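Local structure of gamma-glutamyltransferase 1 Threonine peptidase. MEROPS family T03 (Pseudomonas nitroreducens, 7D9E) at residues A[253-256]-A[261-264]; A[275-280]-A[308-313]; A[315-320]-A[329-334]. The protein catalyses the transfer of gamma-glutamyl groups to acceptor molecules by transpeptidation, a reaction probably exploited in theanine synthesis. All coordinates share one frame; numbering follows the deposited sequence.

Interaction 1: residues A[253-256]-A[261-264]; sequences MRID and TLYT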
loop_
_atom_site.group_PDB
_atom_site.type_symbol
_atom_site.label_atom_id
_atom_site.label_comp_id
_atom_site.label_asym_id
_atom_site.label_seq_id
_atom_site.Cartn_x
_atom_site.Cartn_y
_atom_site.Cartn_z
ATOM N N MET A 253 5.972 7.438 -11.614
ATOM C CA MET A 253 5.609 8.847 -11.521
ATOM C C MET A 253 6.806 9.620 -10.983
ATOM O O MET A 253 7.424 9.200 -10.004
ATOM C CB MET A 253 4.423 9.025 -10.575
ATOM C CG MET A 253 4.149 10.471 -10.213
ATOM S SD MET A 253 3.570 11.483 -11.589
ATOM C CE MET A 253 2.219 10.421 -12.087
ATOM N N ARG A 254 7.155 10.729 -11.640
ATOM C CA ARG A 254 8.236 11.605 -11.204
ATOM C C ARG A 254 7.682 12.975 -10.854
ATOM O O ARG A 254 7.005 13.606 -11.672
ATOM C CB ARG A 254 9.285 11.744 -12.308
ATOM C CG ARG A 254 10.341 12.791 -12.004
ATOM C CD ARG A 254 11.345 13.001 -13.124
ATOM N NE ARG A 254 12.193 14.131 -12.795
ATOM C CZ ARG A 254 13.469 14.265 -13.148
ATOM N NH1 ARG A 254 14.078 13.322 -13.857
ATOM N NH2 ARG A 254 14.140 15.349 -12.780
ATOM N N ILE A 255 8.035 13.454 -9.663
ATOM C CA ILE A 255 7.595 14.734 -9.124
ATOM C C ILE A 255 8.837 15.482 -8.643
ATOM O O ILE A 255 9.591 14.977 -7.805
ATOM C CB ILE A 255 6.596 14.517 -7.969
ATOM C CG1 ILE A 255 5.377 13.730 -8.458
ATOM C CG2 ILE A 255 6.197 15.871 -7.319
ATOM C CD1 ILE A 255 4.669 12.996 -7.346
ATOM N N ASP A 256 9.045 16.688 -9.157
ATOM C CA ASP A 256 10.196 17.492 -8.781
ATOM C C ASP A 256 9.765 18.690 -7.951
ATOM O O ASP A 256 8.819 19.392 -8.313
ATOM C CB ASP A 256 10.897 17.980 -10.046
ATOM C CG ASP A 256 11.672 16.878 -10.745
ATOM O OD1 ASP A 256 12.852 16.668 -10.409
ATOM O OD2 ASP A 256 11.087 16.211 -11.614
ATOM N N THR A 261 13.744 14.973 -6.318
ATOM C CA THR A 261 12.968 14.205 -7.280
ATOM C C THR A 261 12.343 13.022 -6.556
ATOM O O THR A 261 13.065 12.157 -6.049
ATOM C CB THR A 261 13.839 13.710 -8.436
ATOM O OG1 THR A 261 14.436 14.843 -9.077
ATOM C CG2 THR A 261 12.985 12.921 -9.423
ATOM N N LEU A 262 11.012 13.010 -6.484
ATOM C CA LEU A 262 10.251 11.916 -5.900
ATOM C C LEU A 262 9.805 10.966 -7.006
ATOM O O LEU A 262 9.180 11.393 -7.978
ATOM C CB LEU A 262 9.007 12.447 -5.175
ATOM C CG LEU A 262 7.892 11.480 -4.757
ATOM C CD1 LEU A 262 8.377 10.388 -3.810
ATOM C CD2 LEU A 262 6.723 12.284 -4.163
ATOM N N TYR A 263 10.102 9.679 -6.838
ATOM C CA TYR A 263 9.613 8.628 -7.708
ATOM C C TYR A 263 8.601 7.820 -6.921
ATOM O O TYR A 263 8.871 7.397 -5.787
ATOM C CB TYR A 263 10.757 7.713 -8.115
ATOM C CG TYR A 263 11.744 8.400 -9.001
ATOM C CD1 TYR A 263 11.431 8.723 -10.321
ATOM C CD2 TYR A 263 12.996 8.755 -8.524
ATOM C CE1 TYR A 263 12.347 9.351 -11.139
ATOM C CE2 TYR A 263 13.915 9.400 -9.329
ATOM C CZ TYR A 263 13.592 9.699 -10.633
ATOM O OH TYR A 263 14.515 10.332 -11.440
ATOM N N THR A 264 7.419 7.635 -7.500
ATOM C CA THR A 264 6.344 6.950 -6.781
ATOM C C THR A 264 5.456 6.227 -7.781
ATOM O O THR A 264 5.754 6.166 -8.974
ATOM C CB THR A 264 5.596 7.949 -5.873
ATOM O OG1 THR A 264 4.706 7.248 -4.985
ATOM C CG2 THR A 264 4.835 8.976 -6.674
HETATM O O HOH W 1 14.638 10.052 -14.125
#
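A beta hairpin of strands 248-257 and 260-264, the latter the outer strand of this chain's antiparallel sheet, brings Ile255 against Leu262 and Met253 against Thr264, both as antiparallel hydrogen-bonded pairs. Ile255 and Leu262 are bonded both ways, Ile255 N to Leu262 O at 2.9 Å and Leu262 N to Ile255 O at 2.8 Å. Met253 N to Thr264 O is equally short but more bent, with an N-H...O angle of 133°. On the face carrying Ile255 and Leu262, their methyls CD1 and CD2 lie 3.9 Å apart and turn toward Leu275, Ala276 and Ile279 of helix 271-284. Thr264, on the same side, bonds through OG1 to Ser77 OG of the partner chain, into which the sheet runs on. The face bearing Arg254 and Tyr263 is more polar. Here Arg254, extended from CG to NE, grips the Asp256 carboxylate side-on, NE meeting OD2 at 2.6 Å and NH2 meeting OD1 at 3.0 Å, while Thr261 CG2 sits over one guanidinium face. A water bonds to Tyr263 OH and weakly to Arg254 NH1. Asp256 OD1 also accepts from Thr261 OG1 at 2.8 Å, this hydroxyl and Arg254 NH2 arriving from opposite faces of the carboxylate plane.

Interaction 2: residues A[275-280]-A[308-313]; sequences LAQLIG and KRVFAD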
loop_
_atom_site.group_PDB
_atom_site.type_symbol
_atom_site.label_atom_id
_atom_site.label_comp_id
_atom_site.label_asym_id
_atom_site.label_seq_id
_atom_site.Cartn_x
_atom_site.Cartn_y
_atom_site.Cartn_z
ATOM N N LEU A 275 -0.016 12.649 -5.166
ATOM C CA LEU A 275 1.154 13.337 -4.620
ATOM C C LEU A 275 1.611 14.480 -5.519
ATOM O O LEU A 275 2.027 15.528 -5.020
ATOM C CB LEU A 275 2.295 12.352 -4.350
ATOM C CG LEU A 275 2.052 11.499 -3.102
ATOM C CD1 LEU A 275 2.919 10.268 -3.096
ATOM C CD2 LEU A 275 2.311 12.326 -1.858
ATOM N N ALA A 276 1.549 14.302 -6.845
ATOM C CA ALA A 276 1.922 15.402 -7.733
ATOM C C ALA A 276 1.032 16.612 -7.471
ATOM O O ALA A 276 1.515 17.752 -7.392
ATOM C CB ALA A 276 1.811 14.946 -9.188
ATOM N N GLN A 277 -0.265 16.359 -7.233
ATOM C CA GLN A 277 -1.198 17.445 -6.958
ATOM C C GLN A 277 -1.012 18.008 -5.554
ATOM O O GLN A 277 -1.044 19.233 -5.364
ATOM C CB GLN A 277 -2.632 16.962 -7.156
ATOM C CG GLN A 277 -2.951 16.660 -8.620
ATOM C CD GLN A 277 -4.392 16.257 -8.830
ATOM O OE1 GLN A 277 -5.126 16.004 -7.885
ATOM N NE2 GLN A 277 -4.808 16.180 -10.089
ATOM N N LEU A 278 -0.848 17.132 -4.555
ATOM C CA LEU A 278 -0.692 17.600 -3.176
ATOM C C LEU A 278 0.557 18.460 -3.037
ATOM O O LEU A 278 0.515 19.567 -2.472
ATOM C CB LEU A 278 -0.618 16.413 -2.220
ATOM C CG LEU A 278 -1.928 15.652 -2.018
ATOM C CD1 LEU A 278 -1.596 14.248 -1.514
ATOM C CD2 LEU A 278 -2.914 16.335 -1.091
ATOM N N ILE A 279 1.688 17.964 -3.547
ATOM C CA ILE A 279 2.942 18.705 -3.455
ATOM C C ILE A 279 2.879 19.971 -4.297
ATOM O O ILE A 279 3.266 21.060 -3.853
ATOM C CB ILE A 279 4.125 17.804 -3.855
ATOM C CG1 ILE A 279 4.287 16.680 -2.831
ATOM C CG2 ILE A 279 5.395 18.610 -4.031
ATOM C CD1 ILE A 279 5.205 15.570 -3.288
ATOM N N GLY A 280 2.357 19.854 -5.514
ATOM C CA GLY A 280 2.328 20.999 -6.397
ATOM C C GLY A 280 1.440 22.105 -5.871
ATOM O O GLY A 280 1.778 23.288 -5.962
ATOM N N LYS A 308 -9.570 17.886 -0.784
ATOM C CA LYS A 308 -10.873 17.928 -1.434
ATOM C C LYS A 308 -10.730 17.813 -2.946
ATOM O O LYS A 308 -11.471 17.066 -3.601
ATOM C CB LYS A 308 -11.585 19.235 -1.093
ATOM C CG LYS A 308 -12.364 19.203 0.230
ATOM C CD LYS A 308 -12.997 20.558 0.467
ATOM C CE LYS A 308 -14.262 20.492 1.324
ATOM N NZ LYS A 308 -13.999 19.913 2.690
ATOM N N ARG A 309 -9.790 18.579 -3.519
ATOM C CA ARG A 309 -9.644 18.624 -4.971
ATOM C C ARG A 309 -8.991 17.350 -5.487
ATOM O O ARG A 309 -9.363 16.842 -6.550
ATOM C CB ARG A 309 -8.829 19.857 -5.368
ATOM C CG ARG A 309 -9.652 21.133 -5.488
ATOM C CD ARG A 309 -9.884 21.744 -4.112
ATOM N NE ARG A 309 -10.870 22.818 -4.166
ATOM C CZ ARG A 309 -11.228 23.558 -3.122
ATOM N NH1 ARG A 309 -10.672 23.339 -1.947
ATOM N NH2 ARG A 309 -12.159 24.494 -3.256
ATOM N N VAL A 310 -8.024 16.821 -4.747
ATOM C CA VAL A 310 -7.358 15.574 -5.111
ATOM C C VAL A 310 -8.360 14.435 -5.186
ATOM O O VAL A 310 -8.365 13.638 -6.136
ATOM C CB VAL A 310 -6.233 15.280 -4.103
ATOM C CG1 VAL A 310 -5.672 13.876 -4.306
ATOM C CG2 VAL A 310 -5.155 16.313 -4.226
ATOM N N PHE A 311 -9.235 14.323 -4.178
ATOM C CA PHE A 311 -10.165 13.205 -4.188
ATOM C C PHE A 311 -11.282 13.407 -5.199
ATOM O O PHE A 311 -11.834 12.421 -5.701
ATOM C CB PHE A 311 -10.698 12.933 -2.790
ATOM C CG PHE A 311 -9.770 12.069 -1.982
ATOM C CD1 PHE A 311 -9.846 10.688 -2.077
ATOM C CD2 PHE A 311 -8.787 12.636 -1.177
ATOM C CE1 PHE A 311 -8.974 9.884 -1.361
ATOM C CE2 PHE A 311 -7.900 11.821 -0.453
ATOM C CZ PHE A 311 -8.009 10.457 -0.541
ATOM N N ALA A 312 -11.624 14.658 -5.523
ATOM C CA ALA A 312 -12.586 14.870 -6.606
ATOM C C ALA A 312 -12.072 14.291 -7.919
ATOM O O ALA A 312 -12.822 13.625 -8.651
ATOM C CB ALA A 312 -12.887 16.360 -6.777
ATOM N N ASP A 313 -10.793 14.531 -8.230
ATOM C CA ASP A 313 -10.206 14.037 -9.470
ATOM C C ASP A 313 -10.038 12.522 -9.438
ATOM O O ASP A 313 -10.265 11.837 -10.452
ATOM C CB ASP A 313 -8.836 14.674 -9.692
ATOM C CG ASP A 313 -8.905 16.120 -10.129
ATOM O OD1 ASP A 313 -10.021 16.660 -10.273
ATOM O OD2 ASP A 313 -7.825 16.721 -10.351
HETATM O O HOH W 2 -6.007 13.253 -7.762
HETATM O O HOH W 3 -7.063 18.419 -8.352
#
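Gln277 sets its CG anti to the carbonyl carbon and then runs out extended (chi2 -177°), which carries its amide across to helix 297-317, alongside Val310 and up to Asp313. Asp313 in turn places its CG beside its own backbone N, bringing OD2 to the amide. The two helices, 271-284 and 297-317, run nearly antiparallel here, with segment axes 9.8 Å apart at closest approach. Gln277 NE2 donates to Asp313 OD2 over 3.1 Å, using the anti lone pair of the carboxylate oxygen; the bond is bent (141° at the hydrogen), Asp313 OD2 lying 26° out of the amide plane. The amide nitrogen also bonds to Leu331 O, while Asp313 OD2 bonds to Tyr336 OH and OD1 forms a salt bridge with Arg340. On the other side of the amide, Gln277 OE1 packs 3.7 Å from Val310 CG2 and accepts from a water that also donates to Val310 O, each at 2.9 Å. A second water lies 2.7 Å from Asp313 OD2 and makes a weak bond to Gln277 OE1. Next to these polar groups, Leu278 lies almost perpendicular to Val310, its CD2 resting 3.9 Å from Val310 CG2, and Phe102 of the partner chain packs on Leu278. The contact thus sets one apolar touch beside a buried polar cluster. With both ends of the amide engaged, the flip of Gln277 is fixed, and the nearby positive charge of Arg340 would be expected to favour an ionised Asp313, consistent with a carboxylate that receives amide, hydroxyl and water donors.

Interaction 3: residues A[315-320]-A[329-334]; sequences ADYLGD and AQLTDP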
loop_
_atom_site.group_PDB
_atom_site.type_symbol
_atom_site.label_atom_id
_atom_site.label_comp_id
_atom_site.label_asym_id
_atom_site.label_seq_id
_atom_site.Cartn_x
_atom_site.Cartn_y
_atom_site.Cartn_z
ATOM N N ALA A 315 -11.794 10.226 -7.976
ATOM C CA ALA A 315 -13.023 9.460 -8.137
ATOM C C ALA A 315 -13.530 9.486 -9.571
ATOM O O ALA A 315 -14.207 8.548 -10.013
ATOM C CB ALA A 315 -14.111 10.016 -7.216
ATOM N N ASP A 316 -13.217 10.535 -10.314
ATOM C CA ASP A 316 -13.827 10.711 -11.623
ATOM C C ASP A 316 -12.992 10.119 -12.744
ATOM O O ASP A 316 -13.557 9.585 -13.710
ATOM C CB ASP A 316 -14.034 12.210 -11.876
ATOM C CG ASP A 316 -15.124 12.490 -12.885
ATOM O OD1 ASP A 316 -16.281 12.071 -12.668
ATOM O OD2 ASP A 316 -14.813 13.152 -13.891
ATOM N N TYR A 317 -11.663 10.209 -12.649
ATOM C CA TYR A 317 -10.813 9.972 -13.801
ATOM C C TYR A 317 -9.971 8.709 -13.744
ATOM O O TYR A 317 -9.547 8.240 -14.802
ATOM C CB TYR A 317 -9.843 11.149 -14.002
ATOM C CG TYR A 317 -10.534 12.473 -14.171
ATOM C CD1 TYR A 317 -11.396 12.696 -15.237
ATOM C CD2 TYR A 317 -10.323 13.496 -13.267
ATOM C CE1 TYR A 317 -12.034 13.917 -15.394
ATOM C CE2 TYR A 317 -10.953 14.719 -13.418
ATOM C CZ TYR A 317 -11.811 14.919 -14.471
ATOM O OH TYR A 317 -12.450 16.125 -14.621
ATOM N N LEU A 318 -9.683 8.174 -12.567
ATOM C CA LEU A 318 -8.561 7.256 -12.419
ATOM C C LEU A 318 -8.970 5.784 -12.399
ATOM O O LEU A 318 -9.977 5.392 -11.797
ATOM C CB LEU A 318 -7.720 7.599 -11.191
ATOM C CG LEU A 318 -7.252 9.058 -11.135
ATOM C CD1 LEU A 318 -6.300 9.216 -9.966
ATOM C CD2 LEU A 318 -6.549 9.485 -12.396
ATOM N N GLY A 319 -8.153 4.981 -13.068
ATOM C CA GLY A 319 -8.368 3.552 -13.162
ATOM C C GLY A 319 -7.234 2.940 -13.954
ATOM O O GLY A 319 -6.292 3.630 -14.332
ATOM N N ASP A 320 -7.344 1.641 -14.241
ATOM C CA ASP A 320 -6.303 0.952 -14.994
ATOM C C ASP A 320 -6.063 1.674 -16.312
ATOM O O ASP A 320 -6.999 1.812 -17.112
ATOM C CB ASP A 320 -6.766 -0.480 -15.234
ATOM C CG ASP A 320 -5.717 -1.356 -15.915
ATOM O OD1 ASP A 320 -4.966 -0.883 -16.803
ATOM O OD2 ASP A 320 -5.680 -2.568 -15.611
ATOM N N ALA A 329 -1.621 13.535 -18.131
ATOM C CA ALA A 329 -0.903 14.771 -18.419
ATOM C C ALA A 329 -1.721 15.988 -18.018
ATOM O O ALA A 329 -1.191 16.937 -17.419
ATOM C CB ALA A 329 -0.555 14.827 -19.903
ATOM N N GLN A 330 -3.016 15.986 -18.339
ATOM C CA GLN A 330 -3.841 17.145 -18.009
ATOM C C GLN A 330 -3.948 17.319 -16.500
ATOM O O GLN A 330 -3.970 18.449 -16.007
ATOM C CB GLN A 330 -5.233 16.998 -18.627
ATOM C CG GLN A 330 -5.223 17.022 -20.151
ATOM C CD GLN A 330 -5.433 15.636 -20.709
ATOM O OE1 GLN A 330 -4.605 14.731 -20.486
ATOM N NE2 GLN A 330 -6.522 15.451 -21.450
ATOM N N LEU A 331 -3.983 16.215 -15.751
ATOM C CA LEU A 331 -4.173 16.261 -14.307
ATOM C C LEU A 331 -2.904 16.608 -13.548
ATOM O O LEU A 331 -2.981 16.882 -12.346
ATOM C CB LEU A 331 -4.710 14.910 -13.803
ATOM C CG LEU A 331 -6.135 14.548 -14.207
ATOM C CD1 LEU A 331 -6.481 13.109 -13.804
ATOM C CD2 LEU A 331 -7.122 15.515 -13.588
ATOM N N THR A 332 -1.746 16.605 -14.203
ATOM C CA THR A 332 -0.482 16.921 -13.549
ATOM C C THR A 332 0.233 18.090 -14.208
ATOM O O THR A 332 1.370 18.402 -13.832
ATOM C CB THR A 332 0.435 15.696 -13.518
ATOM O OG1 THR A 332 0.643 15.225 -14.853
ATOM C CG2 THR A 332 -0.167 14.585 -12.677
ATOM N N ASP A 333 -0.405 18.751 -15.173
ATOM C CA ASP A 333 0.202 19.904 -15.817
ATOM C C ASP A 333 0.373 21.045 -14.812
ATOM O O ASP A 333 -0.528 21.307 -14.014
ATOM C CB ASP A 333 -0.702 20.391 -16.932
ATOM C CG ASP A 333 -0.056 21.475 -17.753
ATOM O OD1 ASP A 333 0.683 21.157 -18.706
ATOM O OD2 ASP A 333 -0.317 22.650 -17.447
ATOM N N PRO A 334 1.510 21.741 -14.828
ATOM C CA PRO A 334 1.697 22.852 -13.874
ATOM C C PRO A 334 0.603 23.912 -13.922
ATOM O O PRO A 334 0.275 24.497 -12.879
ATOM C CB PRO A 334 3.051 23.460 -14.277
ATOM C CG PRO A 334 3.667 22.523 -15.275
ATOM C CD PRO A 334 2.775 21.338 -15.476
#
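The C-terminal end of helix 297-317, where the chain leaves helical geometry at Leu318, faces the short, weakly bonded helix 328-332, with the CA atoms of Tyr317 and Leu331 9.2 Å apart. No hydrogen bond crosses the gap; the contact is made by hydrophobic side chains, with Leu331 inserted against both Tyr317 and Leu318. Its two methyls divide the work. CD2 comes obliquely to the Tyr317 ring, touching CD2 of the tyrosine at 3.8 Å and its CE2 at 3.9 Å. CD1 turns to the root of the same side chain, 3.9 Å from Tyr317 CB, and meets Leu318 CD2 at the same distance, the two leucine chains running past one another, oppositely directed. With CG beside the backbone N (chi1 -69°) and chi2 near 172°, the methyls of Leu331 reach Tyr317 and Leu318. Tyr317 is held at its far end by a hydrogen bond from Leu359 N to OH, and Leu359 also packs on Leu331; Leu359 thus touches both partners. Leu318 reaches further, against Ile273 of helix 271-284 and Leu71 of the partner chain. Immediately after Leu331 and Thr332 the chain starts a new helix, 334-343, with Asp333 at its N-cap: the carboxylate OD2 accepts from the backbone N of Lys335.

Interactions 2 and 3 are buried and share helix 297-317, interaction 3 lying at its C-terminal end about 10 Å away, centre to centre. Leu331 serves both: its O lies 3.0 Å from Gln277 NE2, a probable hydrogen bond, and its CD2 methyl packs 3.5 Å from Asp313 OD2. Interaction 1 is only partly buried: its polar face reaches solvent, while Ile255 CD1 lies 3.4 Å from Ala276 N and thereby seats the hairpin on helix 271-284, the helix used by interaction 2. Chemistry follows place: regular backbone bonds and a salt bridge in the sheet, an amide and a carboxylate bonded directly and through water between helices, and purely hydrophobic packing at the helix end.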